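Local coordinates for Lmo2445 protein (Listeria monocytogenes EGD-e, PDB 5HZL) that is of unknown function but is a secreted, calcium-binding, internalin-like protein built around leucine-rich repeats, at residues A18-A23 / E31-E36; E27-A32 / E67-L72; L37-V42 / Q48-T53; T125-S130 / P139-M144. One frame throughout, in Å; residues are numbered along the deposited sequence.

Contact 1: A18-A23 / E31-E36; sequences APIIEA and EAIAGE. With CA (calcium ion), chain B; CA (calcium ion), chain H.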
# COMPACT_ATOMS: atom_id res chain seq x y z
N ALA A 18 13.48 -27.78 -21.10
CA ALA A 18 13.66 -28.41 -19.79
C ALA A 18 12.31 -28.73 -19.18
O ALA A 18 11.30 -28.13 -19.57
CB ALA A 18 14.44 -27.50 -18.86
N PRO A 19 12.27 -29.67 -18.21
CA PRO A 19 10.98 -29.96 -17.55
C PRO A 19 10.50 -28.75 -16.74
O PRO A 19 11.31 -27.95 -16.25
CB PRO A 19 11.29 -31.14 -16.61
CG PRO A 19 12.62 -31.66 -17.01
CD PRO A 19 13.35 -30.53 -17.69
N ILE A 20 9.19 -28.63 -16.60
CA ILE A 20 8.61 -27.51 -15.85
C ILE A 20 9.14 -27.47 -14.42
O ILE A 20 9.51 -26.39 -13.95
CB ILE A 20 7.08 -27.54 -15.88
CG1 ILE A 20 6.59 -27.49 -17.33
CG2 ILE A 20 6.52 -26.36 -15.11
CD1 ILE A 20 5.11 -27.73 -17.51
N ILE A 21 9.22 -28.63 -13.76
CA ILE A 21 9.71 -28.71 -12.36
C ILE A 21 11.18 -28.29 -12.21
O ILE A 21 11.62 -27.89 -11.12
CB ILE A 21 9.47 -30.13 -11.73
CG1 ILE A 21 9.52 -30.10 -10.19
CG2 ILE A 21 10.42 -31.16 -12.30
CD1 ILE A 21 8.55 -29.13 -9.56
N GLU A 22 11.96 -28.39 -13.29
CA GLU A 22 13.36 -27.94 -13.23
C GLU A 22 13.41 -26.44 -13.43
O GLU A 22 14.21 -25.75 -12.80
CB GLU A 22 14.27 -28.65 -14.23
CG GLU A 22 14.48 -30.13 -13.94
CD GLU A 22 15.61 -30.75 -14.78
OE1 GLU A 22 16.19 -30.04 -15.65
OE2 GLU A 22 15.91 -31.94 -14.55
N ALA A 23 12.55 -25.92 -14.29
CA ALA A 23 12.50 -24.48 -14.55
C ALA A 23 11.94 -23.71 -13.35
O ALA A 23 12.46 -22.66 -12.97
CB ALA A 23 11.66 -24.19 -15.80
N GLU A 31 2.61 -26.50 -11.15
CA GLU A 31 1.28 -27.05 -11.47
C GLU A 31 0.44 -26.00 -12.16
O GLU A 31 -0.33 -26.32 -13.05
CB GLU A 31 0.56 -27.55 -10.24
CG GLU A 31 1.18 -28.79 -9.64
CD GLU A 31 0.50 -29.21 -8.35
OE1 GLU A 31 0.07 -28.33 -7.56
OE2 GLU A 31 0.42 -30.44 -8.10
N ALA A 32 0.61 -24.74 -11.76
CA ALA A 32 -0.11 -23.64 -12.38
C ALA A 32 0.37 -23.46 -13.83
O ALA A 32 -0.47 -23.31 -14.72
CB ALA A 32 0.08 -22.36 -11.58
N ILE A 33 1.69 -23.48 -14.06
CA ILE A 33 2.23 -23.34 -15.41
C ILE A 33 1.78 -24.53 -16.26
O ILE A 33 1.41 -24.37 -17.44
CB ILE A 33 3.77 -23.33 -15.47
CG1 ILE A 33 4.40 -22.24 -14.58
CG2 ILE A 33 4.25 -23.15 -16.90
CD1 ILE A 33 4.01 -20.83 -14.93
N ALA A 34 1.83 -25.71 -15.67
CA ALA A 34 1.40 -26.92 -16.38
C ALA A 34 -0.05 -26.79 -16.82
O ALA A 34 -0.39 -27.24 -17.90
CB ALA A 34 1.59 -28.16 -15.52
N GLY A 35 -0.88 -26.18 -15.97
CA GLY A 35 -2.29 -25.99 -16.27
C GLY A 35 -2.54 -25.01 -17.39
O GLY A 35 -3.41 -25.24 -18.23
N GLU A 36 -1.80 -23.91 -17.41
CA GLU A 36 -1.95 -22.91 -18.49
C GLU A 36 -1.58 -23.43 -19.85
O GLU A 36 -2.28 -23.13 -20.81
CB GLU A 36 -1.17 -21.61 -18.20
CG GLU A 36 -1.94 -20.68 -17.28
CD GLU A 36 -3.21 -20.12 -17.94
OE1 GLU A 36 -4.30 -20.31 -17.36
OE2 GLU A 36 -3.11 -19.54 -19.05
CA CA B . -0.49 -30.24 -5.87
CA CA H . -5.62 -26.99 -18.45
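I20 meets I33 and A34 across this contact, which is apolar and carries no hydrogen bond between 18-23 and 31-36. Its two branches divide the work. CG2 lies anti to the backbone N (chi1 of CG1 -59°) and rests 4.1 Å from I33 CB, the two isoleucines crossing obliquely. CD1, at the end of the extended CG1 arm, reaches A34 CA at 4.0 Å and A34 CB at 4.1 Å. I33 offers the root of its side chain to I20, while its end turns off toward M54. Backbone bonds within each segment set the partners in place. P19 stands at the N-cap of helix 20-23, of which I20 is the first residue; P19 O accepts A23 N at 3.1 Å. In the second segment, G35 N bonds to E31 O across one turn. The metal bonds of 31-36 are made elsewhere, not at I20. E31 grips one calcium with both carboxylate oxygens, OE2 at 2.4 Å and OE1 at 2.6 Å, whereas the backbone O of G35 binds another calcium, at 2.8 Å. E27 and D38 respectively add to these two sites, consistent with the EF-hand-like cap of internalins. The contact lays the short helix 20-23 against helix 27-36, with A30 also touching I20. Strand 18-19, leading into it, pairs antiparallel with strand 45-46.

Contact 2: E27-A32 / E67-L72; sequences EAIAEA and EDLSVL. With CA (calcium ion), chain B.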
# COMPACT_ATOMS: atom_id res chain seq x y z
N GLU A 27 6.23 -26.59 -6.22
CA GLU A 27 5.05 -27.39 -6.60
C GLU A 27 3.88 -26.59 -7.21
O GLU A 27 3.53 -26.78 -8.39
CB GLU A 27 4.55 -28.22 -5.40
CG GLU A 27 3.34 -29.11 -5.70
CD GLU A 27 2.84 -29.89 -4.49
OE1 GLU A 27 3.49 -29.89 -3.41
OE2 GLU A 27 1.76 -30.51 -4.63
N ALA A 28 3.32 -25.69 -6.39
CA ALA A 28 2.18 -24.86 -6.77
C ALA A 28 2.37 -24.08 -8.07
O ALA A 28 1.45 -24.03 -8.90
CB ALA A 28 1.88 -23.89 -5.65
N ILE A 29 3.54 -23.48 -8.25
CA ILE A 29 3.84 -22.69 -9.43
C ILE A 29 3.97 -23.58 -10.66
O ILE A 29 3.41 -23.27 -11.71
CB ILE A 29 5.07 -21.78 -9.21
CG1 ILE A 29 4.73 -20.73 -8.12
CG2 ILE A 29 5.48 -21.08 -10.51
CD1 ILE A 29 5.84 -19.78 -7.74
N ALA A 30 4.68 -24.70 -10.53
CA ALA A 30 4.84 -25.63 -11.66
C ALA A 30 3.50 -26.24 -12.10
O ALA A 30 3.29 -26.47 -13.29
CB ALA A 30 5.84 -26.72 -11.32
N GLU A 31 2.61 -26.50 -11.15
CA GLU A 31 1.28 -27.05 -11.47
C GLU A 31 0.44 -26.00 -12.16
O GLU A 31 -0.33 -26.32 -13.05
CB GLU A 31 0.56 -27.55 -10.24
CG GLU A 31 1.18 -28.79 -9.64
CD GLU A 31 0.50 -29.21 -8.35
OE1 GLU A 31 0.07 -28.33 -7.56
OE2 GLU A 31 0.42 -30.44 -8.10
N ALA A 32 0.61 -24.74 -11.76
CA ALA A 32 -0.11 -23.64 -12.38
C ALA A 32 0.37 -23.46 -13.83
O ALA A 32 -0.47 -23.31 -14.72
CB ALA A 32 0.08 -22.36 -11.58
N GLU A 67 9.51 -15.57 -1.81
CA GLU A 67 10.52 -16.58 -2.19
C GLU A 67 10.01 -17.51 -3.28
O GLU A 67 10.71 -17.77 -4.26
CB GLU A 67 10.87 -17.47 -0.99
CG GLU A 67 11.96 -17.00 -0.05
CD GLU A 67 13.36 -17.27 -0.60
OE1 GLU A 67 14.30 -17.45 0.21
OE2 GLU A 67 13.53 -17.35 -1.83
N ASP A 68 8.81 -18.04 -3.09
CA ASP A 68 8.20 -18.93 -4.08
C ASP A 68 8.14 -18.23 -5.42
O ASP A 68 8.63 -18.75 -6.40
CB ASP A 68 6.78 -19.36 -3.66
CG ASP A 68 6.74 -20.26 -2.41
OD1 ASP A 68 7.72 -21.01 -2.19
OD2 ASP A 68 5.72 -20.24 -1.68
N LEU A 69 7.58 -17.03 -5.44
CA LEU A 69 7.46 -16.25 -6.68
C LEU A 69 8.76 -15.88 -7.37
O LEU A 69 8.77 -15.70 -8.58
CB LEU A 69 6.66 -14.96 -6.44
CG LEU A 69 5.17 -15.09 -6.15
CD1 LEU A 69 4.60 -13.74 -5.76
CD2 LEU A 69 4.42 -15.66 -7.35
N SER A 70 9.84 -15.75 -6.61
CA SER A 70 11.13 -15.36 -7.20
C SER A 70 11.60 -16.37 -8.26
O SER A 70 12.38 -16.04 -9.15
CB SER A 70 12.18 -15.12 -6.12
OG SER A 70 12.41 -16.27 -5.36
N VAL A 71 11.10 -17.59 -8.13
CA VAL A 71 11.38 -18.66 -9.09
C VAL A 71 10.99 -18.30 -10.54
O VAL A 71 11.61 -18.81 -11.48
CB VAL A 71 10.72 -19.97 -8.60
CG1 VAL A 71 10.38 -20.92 -9.72
CG2 VAL A 71 11.60 -20.64 -7.54
N LEU A 72 10.00 -17.43 -10.71
CA LEU A 72 9.55 -16.96 -12.04
C LEU A 72 10.70 -16.32 -12.84
O LEU A 72 10.73 -16.41 -14.08
CB LEU A 72 8.37 -15.99 -11.93
CG LEU A 72 7.06 -16.58 -11.40
CD1 LEU A 72 6.02 -15.49 -11.15
CD2 LEU A 72 6.49 -17.64 -12.34
CA CA B . -0.49 -30.24 -5.87
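I29 carries this contact, its side chain lying against D68, L69 and L72. Its extended CG1 arm (chi2 178°) carries CD1 furthest, to 4.2 Å from D68 CB and 4.0 Å from L69 N, over the backbone of the short helix. The other branch, CG2, meets L72 CD2 at 4.0 Å. L69 sets out from its backbone away from I29, but its CD2 swings back to skirt CD1, so the isoleucine tip has both a leucine methyl and the aspartate CB as neighbours, roughly at right angles to each other. No hydrogen bond links 27-32 with 67-72.

A second shell fixes these partners. The carbonyl of D68, which CD1 overlies, accepts V71 N, and L69 O accepts L72 N, which keeps the chain wound as the helix passes into a 3-10 segment. S70 OG bonds back to E67 O. The D68 carboxylate does not reach across to I29: its OD2 takes the N-H of T65. On the other helix, E31 N bonds to E27 O, and the two carboxylates one turn apart clasp a single calcium ion. E27, with CG anti to the backbone N and its chain fully stretched, supplies OE2 at 2.6 Å; E31 completes the pair.

The amphipathic helix 27-36 thus turns hydrocarbon inward, where L64 also borders I29, and carboxylates outward. The calcium would be expected to offset their mutual repulsion and keep them ionised, while cohesion with 67-72 rests on apolar packing.

Contact 3: L37-V42 / Q48-T53; sequences LDKDSV and QADLDT. With CA (calcium ion), chain C.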
# COMPACT_ATOMS: atom_id res chain seq x y z
N LEU A 37 -0.49 -24.20 -19.90
CA LEU A 37 0.02 -24.81 -21.14
C LEU A 37 -0.67 -26.11 -21.46
O LEU A 37 -0.37 -26.74 -22.47
CB LEU A 37 1.51 -25.06 -20.98
CG LEU A 37 2.36 -23.81 -20.76
CD1 LEU A 37 3.77 -24.18 -20.33
CD2 LEU A 37 2.35 -22.97 -22.03
N ASP A 38 -1.56 -26.51 -20.58
CA ASP A 38 -2.34 -27.71 -20.70
C ASP A 38 -1.48 -29.00 -20.82
O ASP A 38 -1.71 -29.85 -21.68
CB ASP A 38 -3.37 -27.59 -21.83
CG ASP A 38 -4.44 -28.68 -21.76
OD1 ASP A 38 -5.05 -28.88 -20.68
OD2 ASP A 38 -4.70 -29.32 -22.80
N LYS A 39 -0.47 -29.09 -19.95
CA LYS A 39 0.43 -30.24 -19.85
C LYS A 39 -0.09 -31.03 -18.66
O LYS A 39 -0.46 -30.44 -17.65
CB LYS A 39 1.87 -29.81 -19.55
CG LYS A 39 2.53 -28.95 -20.61
CD LYS A 39 2.63 -29.66 -21.95
CE LYS A 39 3.33 -28.82 -22.99
NZ LYS A 39 3.37 -29.60 -24.25
N ASP A 40 -0.12 -32.35 -18.76
CA ASP A 40 -0.64 -33.13 -17.64
C ASP A 40 0.36 -33.43 -16.52
O ASP A 40 -0.03 -34.10 -15.58
CB ASP A 40 -1.29 -34.43 -18.12
CG ASP A 40 -0.31 -35.43 -18.67
OD1 ASP A 40 0.90 -35.12 -18.90
OD2 ASP A 40 -0.77 -36.56 -18.89
N SER A 41 1.60 -32.94 -16.59
CA SER A 41 2.59 -33.24 -15.53
C SER A 41 3.72 -32.22 -15.45
O SER A 41 4.22 -31.77 -16.48
CB SER A 41 3.22 -34.63 -15.79
OG SER A 41 4.25 -34.98 -14.86
N VAL A 42 4.15 -31.89 -14.23
CA VAL A 42 5.25 -30.93 -14.04
C VAL A 42 6.58 -31.45 -14.59
O VAL A 42 7.56 -30.71 -14.65
CB VAL A 42 5.41 -30.49 -12.58
CG1 VAL A 42 4.18 -29.71 -12.12
CG2 VAL A 42 5.68 -31.67 -11.67
N GLN A 48 10.89 -22.40 -25.08
CA GLN A 48 10.73 -20.96 -24.97
C GLN A 48 9.46 -20.57 -25.75
O GLN A 48 8.79 -19.61 -25.37
CB GLN A 48 11.98 -20.21 -25.46
CG GLN A 48 11.86 -18.68 -25.35
CD GLN A 48 11.66 -18.18 -23.93
OE1 GLN A 48 12.44 -18.49 -23.03
NE2 GLN A 48 10.62 -17.38 -23.74
N ALA A 49 9.15 -21.31 -26.82
CA ALA A 49 7.94 -21.09 -27.62
C ALA A 49 6.67 -21.33 -26.80
O ALA A 49 5.65 -20.67 -27.04
CB ALA A 49 7.93 -21.97 -28.85
N ASP A 50 6.71 -22.28 -25.86
CA ASP A 50 5.56 -22.56 -24.98
C ASP A 50 5.37 -21.38 -24.01
O ASP A 50 4.25 -20.90 -23.82
CB ASP A 50 5.72 -23.87 -24.18
CG ASP A 50 5.54 -25.13 -25.05
OD1 ASP A 50 4.62 -25.16 -25.90
OD2 ASP A 50 6.27 -26.12 -24.82
N LEU A 51 6.46 -20.90 -23.40
CA LEU A 51 6.36 -19.76 -22.49
C LEU A 51 5.85 -18.50 -23.21
O LEU A 51 5.18 -17.65 -22.61
CB LEU A 51 7.67 -19.45 -21.76
CG LEU A 51 8.26 -20.52 -20.84
CD1 LEU A 51 9.48 -19.96 -20.11
CD2 LEU A 51 7.22 -20.97 -19.83
N ASP A 52 6.17 -18.38 -24.51
CA ASP A 52 5.72 -17.22 -25.30
C ASP A 52 4.19 -17.18 -25.59
O ASP A 52 3.67 -16.12 -25.96
CB ASP A 52 6.57 -17.07 -26.57
CG ASP A 52 8.02 -16.63 -26.26
OD1 ASP A 52 8.32 -16.31 -25.08
OD2 ASP A 52 8.85 -16.59 -27.20
N THR A 53 3.50 -18.30 -25.39
CA THR A 53 2.05 -18.38 -25.59
C THR A 53 1.27 -17.89 -24.37
O THR A 53 0.05 -17.72 -24.43
CB THR A 53 1.57 -19.82 -25.95
OG1 THR A 53 1.74 -20.72 -24.84
CG2 THR A 53 2.30 -20.34 -27.18
CA CA C . 2.77 -35.44 -20.42
O HOH W 1 2.81 -37.16 -18.69
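The carboxylate of D50 is the flat group turned to the other segment, with K39 nearby: K39 CE lies 4.4 Å and NZ 4.6 Å from D50 OD2, too far for a salt bridge. Within 48-53, Q48 NE2 bonds to D52 OD1 at 2.9 Å, coming from above the carboxylate plane (41° out of it) though nearly within its own amide plane. T78 OG1 also bonds to D52 OD1.

L37 carries the rest. Its CD2 sits 4.1 Å from D50 CB and 3.7 Å from T53 OG1, lying against the turn that D50 and T53 form. T53 OG1, placed between backbone N and carbonyl carbon (chi1 67°), donates to D50 O at 2.7 Å in the carbonyl plane, on a lone pair. T53 N grips the same oxygen.

L37 directly precedes D38, the positive-phi residue of the Schellman motif that ends helix 27-36, in which K39 N bonds to A34 O. Beyond it D40 OD1 binds calcium at 2.4 Å, with D44 and a water. The leucine methyl meets a carbonyl that T53 already satisfies, while K39, which also touches D44, probably adds a loose attraction to D50, whose OD2 is already hydrogen-bonded just outside the segment.

Contact 4: T125-S130 / P139-M144; sequences TNVDLS and PKFVGM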
# COMPACT_ATOMS: atom_id res chain seq x y z
N THR A 125 0.71 -0.38 -16.61
CA THR A 125 -0.39 0.58 -16.72
C THR A 125 -1.34 0.58 -15.53
O THR A 125 -1.90 1.63 -15.18
CB THR A 125 -1.15 0.25 -18.04
OG1 THR A 125 -0.33 0.66 -19.13
CG2 THR A 125 -2.49 0.98 -18.18
N ASN A 126 -1.53 -0.59 -14.91
CA ASN A 126 -2.44 -0.72 -13.80
C ASN A 126 -1.90 -1.61 -12.71
O ASN A 126 -1.27 -2.61 -12.99
CB ASN A 126 -3.73 -1.32 -14.32
CG ASN A 126 -4.75 -1.52 -13.23
OD1 ASN A 126 -5.08 -0.61 -12.49
ND2 ASN A 126 -5.26 -2.73 -13.12
N VAL A 127 -2.17 -1.28 -11.46
CA VAL A 127 -1.71 -2.07 -10.33
C VAL A 127 -2.78 -2.04 -9.23
O VAL A 127 -3.19 -0.98 -8.82
CB VAL A 127 -0.31 -1.55 -9.86
CG1 VAL A 127 -0.36 -0.10 -9.37
CG2 VAL A 127 0.27 -2.42 -8.78
N ASP A 128 -3.25 -3.22 -8.80
CA ASP A 128 -4.27 -3.37 -7.73
C ASP A 128 -3.58 -4.01 -6.51
O ASP A 128 -3.43 -5.23 -6.43
CB ASP A 128 -5.46 -4.24 -8.20
CG ASP A 128 -6.59 -4.40 -7.13
OD1 ASP A 128 -6.56 -3.73 -6.07
OD2 ASP A 128 -7.54 -5.20 -7.35
N LEU A 129 -3.17 -3.16 -5.57
CA LEU A 129 -2.48 -3.58 -4.35
C LEU A 129 -3.35 -3.34 -3.11
O LEU A 129 -2.85 -3.23 -2.00
CB LEU A 129 -1.16 -2.82 -4.23
CG LEU A 129 -0.12 -3.18 -5.29
CD1 LEU A 129 0.97 -2.12 -5.37
CD2 LEU A 129 0.48 -4.55 -5.01
N SER A 130 -4.65 -3.30 -3.32
CA SER A 130 -5.58 -3.10 -2.24
C SER A 130 -5.62 -4.30 -1.28
O SER A 130 -5.46 -5.44 -1.70
CB SER A 130 -6.97 -2.88 -2.82
OG SER A 130 -7.39 -4.01 -3.57
N PRO A 139 5.29 2.50 -1.12
CA PRO A 139 6.03 2.39 -2.37
C PRO A 139 6.01 3.68 -3.20
O PRO A 139 5.01 4.39 -3.21
CB PRO A 139 5.29 1.26 -3.10
CG PRO A 139 3.89 1.34 -2.63
CD PRO A 139 3.98 1.80 -1.20
N LYS A 140 7.12 3.96 -3.88
CA LYS A 140 7.28 5.14 -4.75
C LYS A 140 7.08 4.83 -6.24
O LYS A 140 6.96 5.74 -7.05
CB LYS A 140 8.66 5.77 -4.54
CG LYS A 140 8.88 6.38 -3.16
CD LYS A 140 10.32 6.86 -2.94
CE LYS A 140 10.80 8.01 -3.84
NZ LYS A 140 10.01 9.26 -3.63
N PHE A 141 7.06 3.55 -6.60
CA PHE A 141 6.87 3.10 -7.99
C PHE A 141 7.97 3.57 -8.96
O PHE A 141 7.67 3.98 -10.09
CB PHE A 141 5.47 3.47 -8.50
CG PHE A 141 4.38 3.00 -7.60
CD1 PHE A 141 3.93 1.68 -7.65
CD2 PHE A 141 3.80 3.86 -6.68
CE1 PHE A 141 2.92 1.24 -6.81
CE2 PHE A 141 2.79 3.43 -5.84
CZ PHE A 141 2.35 2.11 -5.91
N VAL A 142 9.23 3.54 -8.52
CA VAL A 142 10.34 3.93 -9.40
C VAL A 142 10.51 2.76 -10.37
O VAL A 142 10.57 1.60 -9.96
CB VAL A 142 11.66 4.28 -8.66
CG1 VAL A 142 12.78 4.57 -9.65
CG2 VAL A 142 11.46 5.47 -7.72
N GLY A 143 10.56 3.10 -11.66
CA GLY A 143 10.64 2.13 -12.75
C GLY A 143 9.28 1.90 -13.43
O GLY A 143 9.22 1.29 -14.49
N MSE A 144 8.20 2.42 -12.82
CA MSE A 144 6.83 2.28 -13.31
C MSE A 144 6.23 3.63 -13.66
O MSE A 144 5.07 3.91 -13.38
CB MSE A 144 6.07 1.58 -12.18
CG MSE A 144 6.53 0.13 -12.05
SE MSE A 144 5.91 -0.70 -10.38
CE MSE A 144 7.51 -0.48 -9.25
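Next to L129, which meets F141 across the contact, D128 OD1 is gripped twice by S130. The hydroxyl OG donates at 2.6 Å on the syn side of the carboxylate, and the backbone N adds a weak bond at 3.4 Å. N109 ND2 bonds to that same hydroxyl, tying the turn after strand 126-128 to the chain just beyond the neighbouring strand 105-107.

D128 takes no part in the contact with the loop; V127 and L129 make it. L129 and F141 approach from opposite directions, L129 CD1 stopping 4.1 Å from F141 CE1 at the ring edge, close to its plane. V127 CG1 comes obliquely to that same CE1, at 4.4 Å. P139 CB covers one face of the ring, 4.1 Å above the plane and toward the rim. F141 itself has positive phi (61°), and with its CG anti to the carbonyl carbon the ring reaches inward.

F141 also begins a type II beta turn, closed by M144 N to F141 O at 3.2 Å, with G143 at its third position; M144 is a selenomethionine. Within the leucine-rich repeat domain, strand 126-128 runs parallel between strands 105-107 and 149-151, and L129 O accepts N132 ND2, consistent with the consensus asparagine of such repeats, whose side chain bonds to backbone. The F141 ring packs in the interior under that sheet, beside I150 and inclined to the W166 ring, whose NE1 bonds to P139 O.

In the fold
Contacts 1 and 3 lie in the N-terminal cap, contact 2 joins its helix 27-36 to 67-72 at the start of the repeats, and contact 4 lies within the repeat domain, about 28 Å from contact 1 between centres. Contacts 1 and 2 are buried, share helix 27-36 and touch, I20 CG2 lying 3.7 Å from A30 O. Contact 3 is a surface contact continuing from the end of that helix; V42 O receives I21 N, sewing it to contact 1. Calcium marks the first three contacts, but 1 and 2 are apolar inside, whereas 3 sets a partly exposed leucine beside carbonyl, hydroxyl and charged groups. Contact 4, also buried, holds no bound metal: an aromatic ring packs under a parallel sheet.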